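Local atomic coordinates of periplasmic binding protein/LacI transcriptional regulator (Shewanella sp. ANA-3, PDB entry 5OCP), a protein that binds L-arabinofuranose, in either anomeric form, and probably delivers it in the periplasm to an ABC transporter for import. Residues R112-W117 / L218-D223; H194-A199 / P226-A231; G201-I206 / L211-D216. All coordinates share one frame; numbering follows the deposited sequence.

Contact 1. Residues R112-W117 / L218-D223. With AHR (alpha-L-arabinofuranose), chain I; FUB (beta-L-arabinofuranose), chain J.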
loop_
_atom_site.group_PDB
_atom_site.type_symbol
_atom_site.label_atom_id
_atom_site.label_comp_id
_atom_site.label_asym_id
_atom_site.label_seq_id
_atom_site.Cartn_x
_atom_site.Cartn_y
_atom_site.Cartn_z
ATOM N N ARG A 112 -6.343 12.158 -0.593
ATOM C CA ARG A 112 -6.650 13.568 -0.344
ATOM C C ARG A 112 -5.382 14.406 -0.081
ATOM O O ARG A 112 -5.270 15.493 -0.641
ATOM C CB ARG A 112 -7.654 13.754 0.797
ATOM C CG ARG A 112 -9.004 13.246 0.524
ATOM C CD ARG A 112 -10.051 13.855 1.480
ATOM N NE ARG A 112 -9.785 13.540 2.903
ATOM C CZ ARG A 112 -10.132 12.403 3.504
ATOM N NH1 ARG A 112 -10.775 11.458 2.853
ATOM N NH2 ARG A 112 -9.859 12.239 4.777
ATOM N N LYS A 113 -4.475 13.959 0.810
ATOM C CA LYS A 113 -3.283 14.745 1.153
ATOM C C LYS A 113 -2.374 14.949 -0.046
ATOM O O LYS A 113 -1.855 16.039 -0.270
ATOM C CB LYS A 113 -2.496 14.056 2.291
ATOM C CG LYS A 113 -3.181 14.217 3.651
ATOM C CD LYS A 113 -2.675 13.161 4.588
ATOM C CE LYS A 113 -1.515 13.595 5.379
ATOM N NZ LYS A 113 -1.762 12.934 6.704
ATOM N N ILE A 114 -2.229 13.892 -0.866
ATOM C CA ILE A 114 -1.332 14.005 -2.042
ATOM C C ILE A 114 -2.008 14.887 -3.102
ATOM O O ILE A 114 -1.342 15.704 -3.750
ATOM C CB ILE A 114 -0.818 12.600 -2.478
ATOM C CG1 ILE A 114 0.477 12.767 -3.287
ATOM C CG2 ILE A 114 -1.878 11.799 -3.153
ATOM C CD1 ILE A 114 1.632 13.192 -2.446
ATOM N N GLY A 115 -3.312 14.732 -3.271
ATOM C CA GLY A 115 -4.068 15.622 -4.181
ATOM C C GLY A 115 -3.992 17.069 -3.781
ATOM O O GLY A 115 -3.802 17.958 -4.595
ATOM N N GLN A 116 -4.141 17.358 -2.497
ATOM C CA GLN A 116 -4.045 18.726 -2.039
ATOM C C GLN A 116 -2.687 19.292 -2.239
ATOM O O GLN A 116 -2.554 20.435 -2.670
ATOM C CB GLN A 116 -4.460 18.838 -0.560
ATOM C CG GLN A 116 -4.698 20.258 -0.079
ATOM C CD GLN A 116 -5.806 20.968 -0.839
ATOM O OE1 GLN A 116 -6.949 20.560 -0.802
ATOM N NE2 GLN A 116 -5.449 21.970 -1.622
ATOM N N TRP A 117 -1.652 18.503 -1.968
ATOM C CA TRP A 117 -0.298 18.937 -2.155
ATOM C C TRP A 117 -0.066 19.345 -3.632
ATOM O O TRP A 117 0.515 20.397 -3.932
ATOM C CB TRP A 117 0.738 17.864 -1.732
ATOM C CG TRP A 117 2.143 18.379 -1.903
ATOM C CD1 TRP A 117 2.898 19.083 -0.961
ATOM C CD2 TRP A 117 2.984 18.280 -3.075
ATOM N NE1 TRP A 117 4.119 19.441 -1.535
ATOM C CE2 TRP A 117 4.156 19.018 -2.830
ATOM C CE3 TRP A 117 2.800 17.737 -4.332
ATOM C CZ2 TRP A 117 5.181 19.105 -3.749
ATOM C CZ3 TRP A 117 3.813 17.876 -5.290
ATOM C CH2 TRP A 117 4.974 18.563 -4.982
ATOM N N LEU A 218 5.591 16.450 -12.945
ATOM C CA LEU A 218 5.618 16.210 -11.485
ATOM C C LEU A 218 5.196 14.798 -11.237
ATOM O O LEU A 218 4.432 14.215 -12.012
ATOM C CB LEU A 218 4.706 17.149 -10.749
ATOM C CG LEU A 218 4.960 18.663 -10.908
ATOM C CD1 LEU A 218 3.870 19.416 -10.206
ATOM C CD2 LEU A 218 6.371 18.981 -10.459
ATOM N N ILE A 219 5.744 14.174 -10.182
ATOM C CA ILE A 219 5.393 12.793 -9.881
ATOM C C ILE A 219 5.020 12.764 -8.379
ATOM O O ILE A 219 5.827 13.133 -7.552
ATOM C CB ILE A 219 6.542 11.856 -10.201
ATOM C CG1 ILE A 219 6.820 11.939 -11.710
ATOM C CG2 ILE A 219 6.166 10.448 -9.766
ATOM C CD1 ILE A 219 7.927 11.069 -12.195
ATOM N N VAL A 220 3.766 12.374 -8.128
ATOM C CA VAL A 220 3.240 12.237 -6.765
ATOM C C VAL A 220 2.687 10.839 -6.550
ATOM O O VAL A 220 2.162 10.227 -7.468
ATOM C CB VAL A 220 2.263 13.309 -6.448
ATOM C CG1 VAL A 220 2.842 14.680 -6.664
ATOM C CG2 VAL A 220 0.946 13.145 -7.216
ATOM N N SER A 221 2.769 10.325 -5.327
ATOM C CA SER A 221 2.578 8.905 -5.124
ATOM C C SER A 221 2.278 8.605 -3.649
ATOM O O SER A 221 2.159 9.539 -2.810
ATOM C CB SER A 221 3.920 8.254 -5.525
ATOM O OG SER A 221 3.840 6.856 -5.546
ATOM N N VAL A 222 2.171 7.322 -3.369
ATOM C CA VAL A 222 2.038 6.782 -1.981
ATOM C C VAL A 222 2.969 5.623 -1.748
ATOM O O VAL A 222 3.086 4.740 -2.600
ATOM C CB VAL A 222 0.572 6.350 -1.691
ATOM C CG1 VAL A 222 0.433 5.869 -0.239
ATOM C CG2 VAL A 222 -0.365 7.493 -1.882
ATOM N N ASP A 223 3.600 5.632 -0.565
ATOM C CA ASP A 223 4.230 4.488 0.142
ATOM C C ASP A 223 5.407 5.004 1.012
ATOM O O ASP A 223 5.607 4.551 2.142
ATOM C CB ASP A 223 4.679 3.312 -0.700
ATOM C CG ASP A 223 3.564 2.375 -1.124
ATOM O OD1 ASP A 223 2.392 2.469 -0.608
ATOM O OD2 ASP A 223 3.780 1.518 -2.028
HETATM O O5 AHR I . -2.203 -2.126 0.176
HETATM C C5 AHR I . -1.083 -1.296 0.158
HETATM C C4 AHR I . -0.570 -1.131 -1.261
HETATM O O4 AHR I . -0.342 -2.381 -1.868
HETATM C C3 AHR I . 0.745 -0.331 -1.305
HETATM O O3 AHR I . 0.440 1.026 -1.315
HETATM C C2 AHR I . 1.343 -0.903 -2.580
HETATM O O2 AHR I . 2.723 -0.746 -2.735
HETATM C C1 AHR I . 0.999 -2.368 -2.380
HETATM O O1 AHR I . 1.028 -2.987 -3.563
HETATM O O5 FUB J . -2.202 -2.125 0.176
HETATM C C5 FUB J . -1.079 -1.300 0.153
HETATM C C4 FUB J . -0.564 -1.140 -1.268
HETATM O O4 FUB J . -0.349 -2.383 -1.890
HETATM C C3 FUB J . 0.752 -0.348 -1.316
HETATM O O3 FUB J . 0.445 1.012 -1.307
HETATM C C2 FUB J . 1.327 -0.861 -2.631
HETATM O O2 FUB J . 2.726 -0.738 -2.743
HETATM C C1 FUB J . 0.791 -2.287 -2.764
HETATM O O1 FUB J . 1.723 -3.109 -2.258
#
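Ile114 and Val220 carry the middle of this contact, their side chains lying alongside and pointing opposite ways. The CG1 branch of Ile114, placed anti to the backbone N (chi1 -158°), leads from the helix to the strand: Ile114 CG1 lies 3.7 Å from Val220 CB. Ile114 CG1 and CD1 both rest against the strand backbone, each 3.7 Å from Ser221 O. A helical turn later, Trp117 approaches the CG1 branch of the valine, and Trp117 CZ3 comes to 3.6 Å from Val220 CG1. That methyl lies against the six-membered ring of the indole, at CE3 and CZ3. No hydrogen bond joins the two segments; with 223 Å² buried in all, the evidence is for apolar packing. The axes of helix 112-117 and strand 218-221 run nearly antiparallel, at 162° and 8.8 Å. Ser221 CB points away from this helix, and its hydroxyl bonds to Asp196 on helix 196-208, while Ile219 packs against that same helix beyond the sheet. Further along the chain, Asp223 grips the sugar: Asp223 OD1 is 2.5 Å from O3 of both anomers and Asp223 OD2 is 2.6 Å from O2. With an alanine here, O2 and O3 would probably be left without their carboxylate mate, and the sugar held on that side by fewer contacts. The layout is that of the alpha/beta lobe of a periplasmic binding protein, where helices sandwich a sheet whose strand ends supply ligand-binding loops.

Contact 2. Residues H194-A199 / P226-A231. With AHR (alpha-L-arabinofuranose), chain I; FUB (beta-L-arabinofuranose), chain J.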
loop_
_atom_site.group_PDB
_atom_site.type_symbol
_atom_site.label_atom_id
_atom_site.label_comp_id
_atom_site.label_asym_id
_atom_site.label_seq_id
_atom_site.Cartn_x
_atom_site.Cartn_y
_atom_site.Cartn_z
ATOM N N HIS A 194 -0.706 5.428 -7.804
ATOM C CA HIS A 194 -1.211 4.893 -6.555
ATOM C C HIS A 194 -0.117 4.271 -5.686
ATOM O O HIS A 194 -0.368 4.089 -4.500
ATOM C CB HIS A 194 -2.344 3.907 -6.790
ATOM C CG HIS A 194 -3.593 4.526 -7.351
ATOM N ND1 HIS A 194 -4.744 3.783 -7.502
ATOM C CD2 HIS A 194 -3.863 5.749 -7.854
ATOM C CE1 HIS A 194 -5.692 4.547 -8.036
ATOM N NE2 HIS A 194 -5.226 5.774 -8.153
ATOM N N ASN A 195 1.070 3.944 -6.205
ATOM C CA ASN A 195 2.159 3.551 -5.383
ATOM C C ASN A 195 3.503 3.950 -5.933
ATOM O O ASN A 195 3.650 4.285 -7.124
ATOM C CB ASN A 195 2.155 2.074 -4.978
ATOM C CG ASN A 195 2.647 1.127 -6.056
ATOM O OD1 ASN A 195 2.697 1.479 -7.262
ATOM N ND2 ASN A 195 2.973 -0.118 -5.640
ATOM N N ASP A 196 4.474 3.980 -5.035
ATOM C CA ASP A 196 5.811 4.432 -5.449
ATOM C C ASP A 196 6.420 3.509 -6.495
ATOM O O ASP A 196 7.161 4.012 -7.366
ATOM C CB ASP A 196 6.773 4.498 -4.246
ATOM C CG ASP A 196 6.465 5.600 -3.217
ATOM O OD1 ASP A 196 5.630 6.509 -3.471
ATOM O OD2 ASP A 196 7.098 5.544 -2.148
ATOM N N GLU A 197 6.126 2.213 -6.453
ATOM C CA GLU A 197 6.656 1.235 -7.404
ATOM C C GLU A 197 6.322 1.622 -8.849
ATOM O O GLU A 197 7.224 1.704 -9.692
ATOM C CB GLU A 197 6.147 -0.146 -7.041
ATOM C CG GLU A 197 6.900 -1.288 -7.644
ATOM C CD GLU A 197 8.265 -1.573 -7.020
ATOM O OE1 GLU A 197 8.542 -1.399 -5.805
ATOM O OE2 GLU A 197 9.062 -2.122 -7.810
ATOM N N MET A 198 5.048 1.924 -9.154
ATOM C CA MET A 198 4.627 2.275 -10.487
ATOM C C MET A 198 5.275 3.627 -10.834
ATOM O O MET A 198 5.596 3.882 -12.004
ATOM C CB MET A 198 3.128 2.394 -10.658
ATOM C CG MET A 198 2.375 1.082 -10.488
ATOM S SD MET A 198 0.608 1.199 -10.688
ATOM C CE MET A 198 0.207 2.331 -9.365
ATOM N N ALA A 199 5.397 4.511 -9.842
ATOM C CA ALA A 199 5.922 5.857 -10.058
ATOM C C ALA A 199 7.371 5.772 -10.544
ATOM O O ALA A 199 7.747 6.531 -11.478
ATOM C CB ALA A 199 5.855 6.618 -8.818
ATOM N N PRO A 226 12.204 3.620 0.539
ATOM C CA PRO A 226 13.508 4.301 0.485
ATOM C C PRO A 226 13.979 4.673 -0.898
ATOM O O PRO A 226 14.491 5.782 -1.041
ATOM C CB PRO A 226 14.440 3.248 1.100
ATOM C CG PRO A 226 13.575 2.612 2.151
ATOM C CD PRO A 226 12.255 2.442 1.432
ATOM N N ASP A 227 13.759 3.824 -1.870
ATOM C CA ASP A 227 14.109 4.115 -3.262
ATOM C C ASP A 227 13.381 5.362 -3.764
ATOM O O ASP A 227 13.896 6.110 -4.643
ATOM C CB ASP A 227 13.834 3.009 -4.215
ATOM C CG ASP A 227 14.884 1.911 -4.155
ATOM O OD1 ASP A 227 15.893 2.073 -3.403
ATOM O OD2 ASP A 227 14.674 0.938 -4.884
ATOM N N TYR A 228 12.171 5.596 -3.262
ATOM C CA TYR A 228 11.471 6.841 -3.673
ATOM C C TYR A 228 12.044 8.107 -3.011
ATOM O O TYR A 228 12.127 9.215 -3.619
ATOM C CB TYR A 228 9.964 6.711 -3.430
ATOM C CG TYR A 228 9.122 7.744 -4.111
ATOM C CD1 TYR A 228 8.865 8.985 -3.554
ATOM C CD2 TYR A 228 8.486 7.451 -5.353
ATOM C CE1 TYR A 228 8.053 9.944 -4.170
ATOM C CE2 TYR A 228 7.677 8.385 -5.970
ATOM C CZ TYR A 228 7.399 9.581 -5.381
ATOM O OH TYR A 228 6.614 10.510 -5.989
ATOM N N PHE A 229 12.439 8.004 -1.732
ATOM C CA PHE A 229 13.086 9.069 -1.025
ATOM C C PHE A 229 14.435 9.368 -1.740
ATOM O O PHE A 229 14.758 10.540 -1.924
ATOM C CB PHE A 229 13.374 8.715 0.435
ATOM C CG PHE A 229 12.196 9.005 1.317
ATOM C CD1 PHE A 229 12.011 10.282 1.875
ATOM C CD2 PHE A 229 11.291 7.992 1.624
ATOM C CE1 PHE A 229 10.913 10.590 2.631
ATOM C CE2 PHE A 229 10.196 8.288 2.426
ATOM C CZ PHE A 229 9.964 9.573 2.886
ATOM N N LYS A 230 15.078 8.319 -2.181
ATOM C CA LYS A 230 16.323 8.504 -2.990
ATOM C C LYS A 230 16.065 9.296 -4.306
ATOM O O LYS A 230 16.697 10.327 -4.571
ATOM C CB LYS A 230 16.983 7.218 -3.298
ATOM C CG LYS A 230 18.270 7.420 -4.112
ATOM C CD LYS A 230 19.173 6.185 -4.103
ATOM C CE LYS A 230 20.465 6.437 -4.902
ATOM N NZ LYS A 230 21.137 7.714 -4.485
ATOM N N ALA A 231 15.046 8.869 -5.039
ATOM C CA ALA A 231 14.555 9.588 -6.194
ATOM C C ALA A 231 14.159 11.043 -5.941
ATOM O O ALA A 231 14.381 11.943 -6.787
ATOM C CB ALA A 231 13.400 8.781 -6.815
HETATM O O5 AHR I . -2.203 -2.126 0.176
HETATM C C5 AHR I . -1.083 -1.296 0.158
HETATM C C4 AHR I . -0.570 -1.131 -1.261
HETATM O O4 AHR I . -0.342 -2.381 -1.868
HETATM C C3 AHR I . 0.745 -0.331 -1.305
HETATM O O3 AHR I . 0.440 1.026 -1.315
HETATM C C2 AHR I . 1.343 -0.903 -2.580
HETATM O O2 AHR I . 2.723 -0.746 -2.735
HETATM C C1 AHR I . 0.999 -2.368 -2.380
HETATM O O1 AHR I . 1.028 -2.987 -3.563
HETATM O O5 FUB J . -2.202 -2.125 0.176
HETATM C C5 FUB J . -1.079 -1.300 0.153
HETATM C C4 FUB J . -0.564 -1.140 -1.268
HETATM O O4 FUB J . -0.349 -2.383 -1.890
HETATM C C3 FUB J . 0.752 -0.348 -1.316
HETATM O O3 FUB J . 0.445 1.012 -1.307
HETATM C C2 FUB J . 1.327 -0.861 -2.631
HETATM O O2 FUB J . 2.726 -0.738 -2.743
HETATM C C1 FUB J . 0.791 -2.287 -2.764
HETATM O O1 FUB J . 1.723 -3.109 -2.258
#
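Asp196 lies flat over one face of the Tyr228 ring, its carboxylate plane only 12° from that of the ring. This stack is offset: Asp196 OD1 sits 3.5 Å above the ring plane, toward the rim, while Asp196 OD2 reaches back to 3.3 Å from Tyr228 CB. The tyrosine ring gets there by a first torsion that sets CG anti to its own backbone N (chi1 -165°).

The apolar part is small. Ala199 CB meets the ring edge in its plane, 3.8 Å from Tyr228 CE2, so face and edge are both used.

Polar bonds hold the groups from outside the pair. Asp196 OD1 accepts from Thr240 OG1, and OD2 from Val225 N, which fixes the carboxylate's rotation over the ring. Asn195 N-caps the helix: Met198 N donates to Asn195 OD1 at 3.1 Å, from above the carbonyl plane. The same amide gives an almost straight bond, 177°, from Asn195 ND2 to O2 of either anomer, 3.0 Å long.

The first turns of helices 196-208 and 226-234 thus meet through Tyr228, which also packs on strand 218-221 at Ile219 and Ser221, while Pro226 and Phe229 of its own helix pack on helix 278-296.

Contact 3. Residues G201-I206 / L211-D216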
loop_
_atom_site.group_PDB
_atom_site.type_symbol
_atom_site.label_atom_id
_atom_site.label_comp_id
_atom_site.label_asym_id
_atom_site.label_seq_id
_atom_site.Cartn_x
_atom_site.Cartn_y
_atom_site.Cartn_z
ATOM N N GLY A 201 8.735 3.299 -12.129
ATOM C CA GLY A 201 8.669 2.888 -13.562
ATOM C C GLY A 201 8.338 4.044 -14.459
ATOM O O GLY A 201 8.914 4.189 -15.574
ATOM N N ALA A 202 7.365 4.872 -14.069
ATOM C CA ALA A 202 6.999 6.036 -14.846
ATOM C C ALA A 202 8.206 6.976 -15.081
ATOM O O ALA A 202 8.327 7.574 -16.175
ATOM C CB ALA A 202 5.825 6.821 -14.255
ATOM N N VAL A 203 9.084 7.119 -14.090
ATOM C CA VAL A 203 10.231 7.959 -14.156
ATOM C C VAL A 203 11.060 7.505 -15.367
ATOM O O VAL A 203 11.483 8.337 -16.128
ATOM C CB VAL A 203 11.083 7.863 -12.917
ATOM C CG1 VAL A 203 12.495 8.412 -13.156
ATOM C CG2 VAL A 203 10.405 8.615 -11.750
ATOM N N GLN A 204 11.257 6.219 -15.503
ATOM C CA GLN A 204 12.094 5.702 -16.620
ATOM C C GLN A 204 11.424 5.909 -17.995
ATOM O O GLN A 204 12.062 6.346 -18.949
ATOM C CB GLN A 204 12.455 4.240 -16.363
ATOM C CG GLN A 204 13.324 4.006 -15.105
ATOM C CD GLN A 204 14.602 4.858 -15.095
ATOM O OE1 GLN A 204 15.360 4.854 -16.077
ATOM N NE2 GLN A 204 14.813 5.647 -14.013
ATOM N N ALA A 205 10.118 5.751 -18.083
ATOM C CA ALA A 205 9.403 6.048 -19.340
ATOM C C ALA A 205 9.549 7.536 -19.725
ATOM O O ALA A 205 9.685 7.906 -20.914
ATOM C CB ALA A 205 7.913 5.719 -19.229
ATOM N N ILE A 206 9.443 8.413 -18.719
ATOM C CA ILE A 206 9.510 9.849 -18.962
ATOM C C ILE A 206 10.892 10.197 -19.479
ATOM O O ILE A 206 10.976 11.018 -20.413
ATOM C CB ILE A 206 9.144 10.602 -17.676
ATOM C CG1 ILE A 206 7.638 10.386 -17.441
ATOM C CG2 ILE A 206 9.357 12.081 -17.790
ATOM C CD1 ILE A 206 7.136 10.859 -16.041
ATOM N N LEU A 211 12.073 13.742 -21.505
ATOM C CA LEU A 211 11.475 14.729 -20.661
ATOM C C LEU A 211 12.035 14.560 -19.256
ATOM O O LEU A 211 12.654 13.566 -18.987
ATOM C CB LEU A 211 9.940 14.495 -20.692
ATOM C CG LEU A 211 9.233 14.813 -22.000
ATOM C CD1 LEU A 211 7.873 14.111 -22.051
ATOM C CD2 LEU A 211 9.127 16.344 -22.091
ATOM N N LYS A 212 11.935 15.598 -18.404
ATOM C CA LYS A 212 12.579 15.608 -17.077
ATOM C C LYS A 212 11.550 15.314 -15.972
ATOM O O LYS A 212 10.720 16.150 -15.678
ATOM C CB LYS A 212 13.256 16.974 -16.778
ATOM C CG LYS A 212 14.586 17.169 -17.515
ATOM C CD LYS A 212 15.621 17.845 -16.599
ATOM C CE LYS A 212 17.003 17.948 -17.239
ATOM N NZ LYS A 212 17.060 19.089 -18.205
ATOM N N PRO A 213 11.547 14.072 -15.494
ATOM C CA PRO A 213 10.572 13.768 -14.439
ATOM C C PRO A 213 10.993 14.544 -13.172
ATOM O O PRO A 213 12.194 14.745 -12.903
ATOM C CB PRO A 213 10.738 12.265 -14.288
ATOM C CG PRO A 213 12.142 12.019 -14.560
ATOM C CD PRO A 213 12.475 12.967 -15.709
ATOM N N GLY A 214 9.994 14.973 -12.417
ATOM C CA GLY A 214 10.232 15.770 -11.222
ATOM C C GLY A 214 10.307 17.261 -11.483
ATOM O O GLY A 214 10.271 18.058 -10.540
ATOM N N LYS A 215 10.449 17.656 -12.747
ATOM C CA LYS A 215 10.519 19.071 -13.111
ATOM C C LYS A 215 9.505 19.355 -14.187
ATOM O O LYS A 215 8.527 20.082 -13.936
ATOM C CB LYS A 215 11.940 19.310 -13.615
ATOM C CG LYS A 215 12.174 20.685 -14.234
ATOM C CD LYS A 215 12.014 21.813 -13.243
ATOM C CE LYS A 215 12.612 23.117 -13.782
ATOM N NZ LYS A 215 11.887 23.587 -15.007
ATOM N N ASP A 216 9.659 18.787 -15.364
ATOM C CA ASP A 216 8.689 18.977 -16.486
ATOM C C ASP A 216 7.327 18.247 -16.182
ATOM O O ASP A 216 6.239 18.795 -16.426
ATOM C CB ASP A 216 9.215 18.449 -17.807
ATOM C CG ASP A 216 10.458 19.158 -18.309
ATOM O OD1 ASP A 216 10.613 20.328 -17.919
ATOM O OD2 ASP A 216 11.224 18.465 -19.085
#
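Ile206 meets the returning loop with both its backbone and its CG2 methyl. Its carbonyl accepts the single hydrogen bond across the contact: Leu211 N lies 3.1 Å from Ile206 O, with an angle of 158° at the hydrogen and the donor tilted from the carbonyl plane. The methyl, anti to the backbone N while CG1 (chi1 -70°) takes the place beside it, faces the loop: Ile206 CG2 is 3.8 Å from Leu211 CB and 3.7 Å from Pro213 N. Proline and isoleucine lie side by side with opposed directions. One turn earlier on the helix, Val203 stands roughly perpendicular to the proline, so that Val203 CG1 touches Pro213 CG at 3.9 Å and the ring is held against two helical residues.

The next shell fixes the loop. Lys212 N donates to Asp216 OD2 at 3.0 Å, meeting it from above the carboxylate plane, and Asp216 N returns a bond to Lys212 O at 2.9 Å. Between them Pro213 and Gly214 have the backbone angles of a type II turn, closed by a weak bond from Lys215 N to Lys212 O; a side chain on Gly214 would jam against the preceding carbonyl oxygen. Gly214 O is anchored by Asn238 ND2, and Ile219 touches Val203, Ile206 and Pro213.

The five-residue span of the Ile206-Leu211 bond, with apolar contact between the same residues, is consistent with a Schellman motif ending helix 196-208, within the beta-alpha-beta crossover from strand 190-193 to strand 218-221.

Strand 218-221 ties the three contacts together. Its one face takes helix 107-121 in contact 1; from the other, Ile219 CD1 reaches contact 3, lying 3.5 Å from Val203 CG2 and 3.7 Å from Pro213 CB. Contact 2 meets contact 1 near the sugar end of the strand, where Ser221 OG and Asp196 OD1 are hydrogen-bonded at 2.8 Å. Contacts 2 and 3 use successive parts of helix 196-208, with centres about 12 Å apart. The arabinofuranose bridges contacts 1 and 2: Asp223 and Asn195 both address its O2, and Ser12, Arg15, Arg89 and Arg143 add further bonds. Contact 3 contributes no residue to this pocket.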